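Local atomic coordinates of cleavage stimulation factor 77 (Encephalitozoon cuniculi, PDB entry 2UY1), a protein that probably binds mRNA in the nucleus and, as a cleavage stimulation factor of the Suppressor of forked family, probably acts in pre-mRNA 3'-end processing. Residues R300-F305 with A326-Y331. Residues are numbered along the deposited sequence; the frame is centred on the assembly and turned at random.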
# COMPACT_ATOMS: atom_id res chain seq x y z
N ARG B 300 32.02 -5.05 18.84
CA ARG B 300 32.19 -5.80 20.09
C ARG B 300 31.44 -7.13 20.14
O ARG B 300 31.82 -8.03 20.90
CB ARG B 300 31.66 -4.98 21.23
CG ARG B 300 32.30 -3.62 21.39
CD ARG B 300 33.83 -3.64 21.50
NE ARG B 300 34.35 -2.32 21.90
CZ ARG B 300 35.64 -1.99 21.91
NH1 ARG B 300 36.56 -2.87 21.54
NH2 ARG B 300 36.02 -0.78 22.30
N GLY B 301 30.35 -7.24 19.39
CA GLY B 301 29.63 -8.47 19.34
C GLY B 301 28.39 -8.44 20.19
O GLY B 301 28.03 -7.42 20.77
N LEU B 302 27.71 -9.56 20.21
CA LEU B 302 26.37 -9.62 20.76
C LEU B 302 26.41 -9.46 22.28
O LEU B 302 25.68 -8.62 22.82
CB LEU B 302 25.70 -10.91 20.30
CG LEU B 302 24.21 -11.19 20.16
CD1 LEU B 302 23.46 -10.25 19.23
CD2 LEU B 302 24.24 -12.54 19.56
N GLU B 303 27.27 -10.19 22.99
CA GLU B 303 27.20 -10.02 24.44
C GLU B 303 27.34 -8.53 24.92
O GLU B 303 26.64 -8.16 25.79
CB GLU B 303 28.05 -11.05 25.21
CG GLU B 303 27.52 -12.53 25.08
CD GLU B 303 26.56 -13.01 26.22
OE1 GLU B 303 25.45 -12.45 26.42
OE2 GLU B 303 26.91 -14.04 26.89
N LEU B 304 28.15 -7.68 24.29
CA LEU B 304 28.20 -6.25 24.65
C LEU B 304 27.05 -5.39 24.11
O LEU B 304 26.62 -4.41 24.77
CB LEU B 304 29.57 -5.61 24.25
CG LEU B 304 30.73 -5.72 25.28
CD1 LEU B 304 32.03 -5.31 24.71
CD2 LEU B 304 30.42 -4.91 26.52
N PHE B 305 26.54 -5.73 22.90
CA PHE B 305 25.19 -5.25 22.41
C PHE B 305 24.14 -5.45 23.53
O PHE B 305 23.41 -4.55 23.88
CB PHE B 305 24.76 -5.99 21.10
CG PHE B 305 23.30 -5.81 20.73
CD1 PHE B 305 22.91 -4.77 19.90
CD2 PHE B 305 22.35 -6.67 21.21
CE1 PHE B 305 21.58 -4.57 19.59
CE2 PHE B 305 21.00 -6.52 20.88
CZ PHE B 305 20.61 -5.48 20.08
N ALA B 326 14.66 -6.86 19.17
CA ALA B 326 14.01 -8.18 18.96
C ALA B 326 14.41 -8.75 17.58
O ALA B 326 14.70 -9.98 17.41
CB ALA B 326 12.51 -8.05 19.11
N PHE B 327 14.46 -7.85 16.61
CA PHE B 327 14.86 -8.23 15.26
C PHE B 327 16.35 -8.59 15.21
O PHE B 327 16.74 -9.46 14.52
CB PHE B 327 14.66 -7.11 14.28
CG PHE B 327 13.22 -6.81 13.88
CD1 PHE B 327 12.16 -7.69 14.10
CD2 PHE B 327 12.97 -5.63 13.15
CE1 PHE B 327 10.87 -7.39 13.65
CE2 PHE B 327 11.66 -5.31 12.70
CZ PHE B 327 10.60 -6.17 12.99
N ILE B 328 17.23 -7.83 15.83
CA ILE B 328 18.61 -8.32 15.88
C ILE B 328 18.70 -9.73 16.53
O ILE B 328 19.51 -10.52 16.11
CB ILE B 328 19.51 -7.44 16.73
CG1 ILE B 328 19.62 -6.01 16.17
CG2 ILE B 328 20.84 -8.15 16.94
CD1 ILE B 328 20.04 -5.91 14.73
N GLU B 329 17.92 -9.98 17.56
CA GLU B 329 18.13 -11.17 18.34
C GLU B 329 17.63 -12.29 17.49
O GLU B 329 18.27 -13.29 17.39
CB GLU B 329 17.44 -11.16 19.71
CG GLU B 329 18.13 -10.30 20.73
CD GLU B 329 19.40 -10.95 21.37
OE1 GLU B 329 19.72 -12.14 21.16
OE2 GLU B 329 20.07 -10.23 22.15
N TYR B 330 16.48 -12.09 16.83
CA TYR B 330 15.99 -13.14 15.90
C TYR B 330 16.98 -13.48 14.75
O TYR B 330 17.37 -14.62 14.59
CB TYR B 330 14.59 -12.83 15.34
CG TYR B 330 14.13 -13.95 14.46
CD1 TYR B 330 13.92 -15.23 15.00
CD2 TYR B 330 14.00 -13.78 13.08
CE1 TYR B 330 13.53 -16.32 14.19
CE2 TYR B 330 13.60 -14.88 12.24
CZ TYR B 330 13.39 -16.13 12.84
OH TYR B 330 12.98 -17.23 12.08
N TYR B 331 17.37 -12.48 13.94
CA TYR B 331 18.21 -12.71 12.75
C TYR B 331 19.67 -13.08 13.07
O TYR B 331 20.32 -13.68 12.27
CB TYR B 331 18.11 -11.51 11.78
CG TYR B 331 16.71 -11.48 11.25
CD1 TYR B 331 16.32 -12.39 10.30
CD2 TYR B 331 15.75 -10.62 11.79
CE1 TYR B 331 15.00 -12.45 9.87
CE2 TYR B 331 14.43 -10.66 11.36
CZ TYR B 331 14.07 -11.58 10.39
OH TYR B 331 12.75 -11.68 9.95
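Leu-302 and Phe-305 both send CG trans to their own backbone N (chi1 -155° and 166°), which carries the two side chains off helix 302-311 toward helix 319-333. Ile-328 answers from there with CG2 likewise opposite its N, while CG1 lies beside that nitrogen. The branch point at CB thereby meets both partners. CD1 of Leu-302 touches CG2 of Ile-328 at 4.1 Å, the two side chains running past each other in opposite directions. That same Ile-328 CG2 sits over one face of the Phe-305 ring, 4.1 Å above its plane and displaced toward the rim. The far end of the ring, CZ, comes within 4.0 Å of Ile-328 CB, with CG1 close behind, so the isoleucine packs on the outer rim of the ring, not over its centre.

Glu-329 approaches the ring differently. Its chain bends at chi2 and brings OE2 to the ring edge, near the plane, 4.0 Å from Phe-305 CE2; the carboxylate is turned 59° from the ring. No hydrogen bond links the two segments, but this buried acid has a counter-charge close by: OE1 makes a salt bridge with NH2 of Arg-306, the residue after Phe-305, which probably favours the ionised carboxylate. Leu-297 of helix 282-300 packs on both Leu-302 and Ile-328, and Leu-293 of that helix touches Phe-305, extending the apolar seam.

Gly-301, with positive phi, ends the preceding helix and occupies the N-cap position of the next; its O accepts the backbone N-H of Phe-305 at 3.1 Å. Helices 302-311 and 319-333, neighbours in sequence, thus pack through these side chains with helix 282-300 on the same apolar patch, as in an alpha-solenoid, consistent with the HAT (half-a-TPR) repeats known for CstF-77 and the Suppressor of forked family.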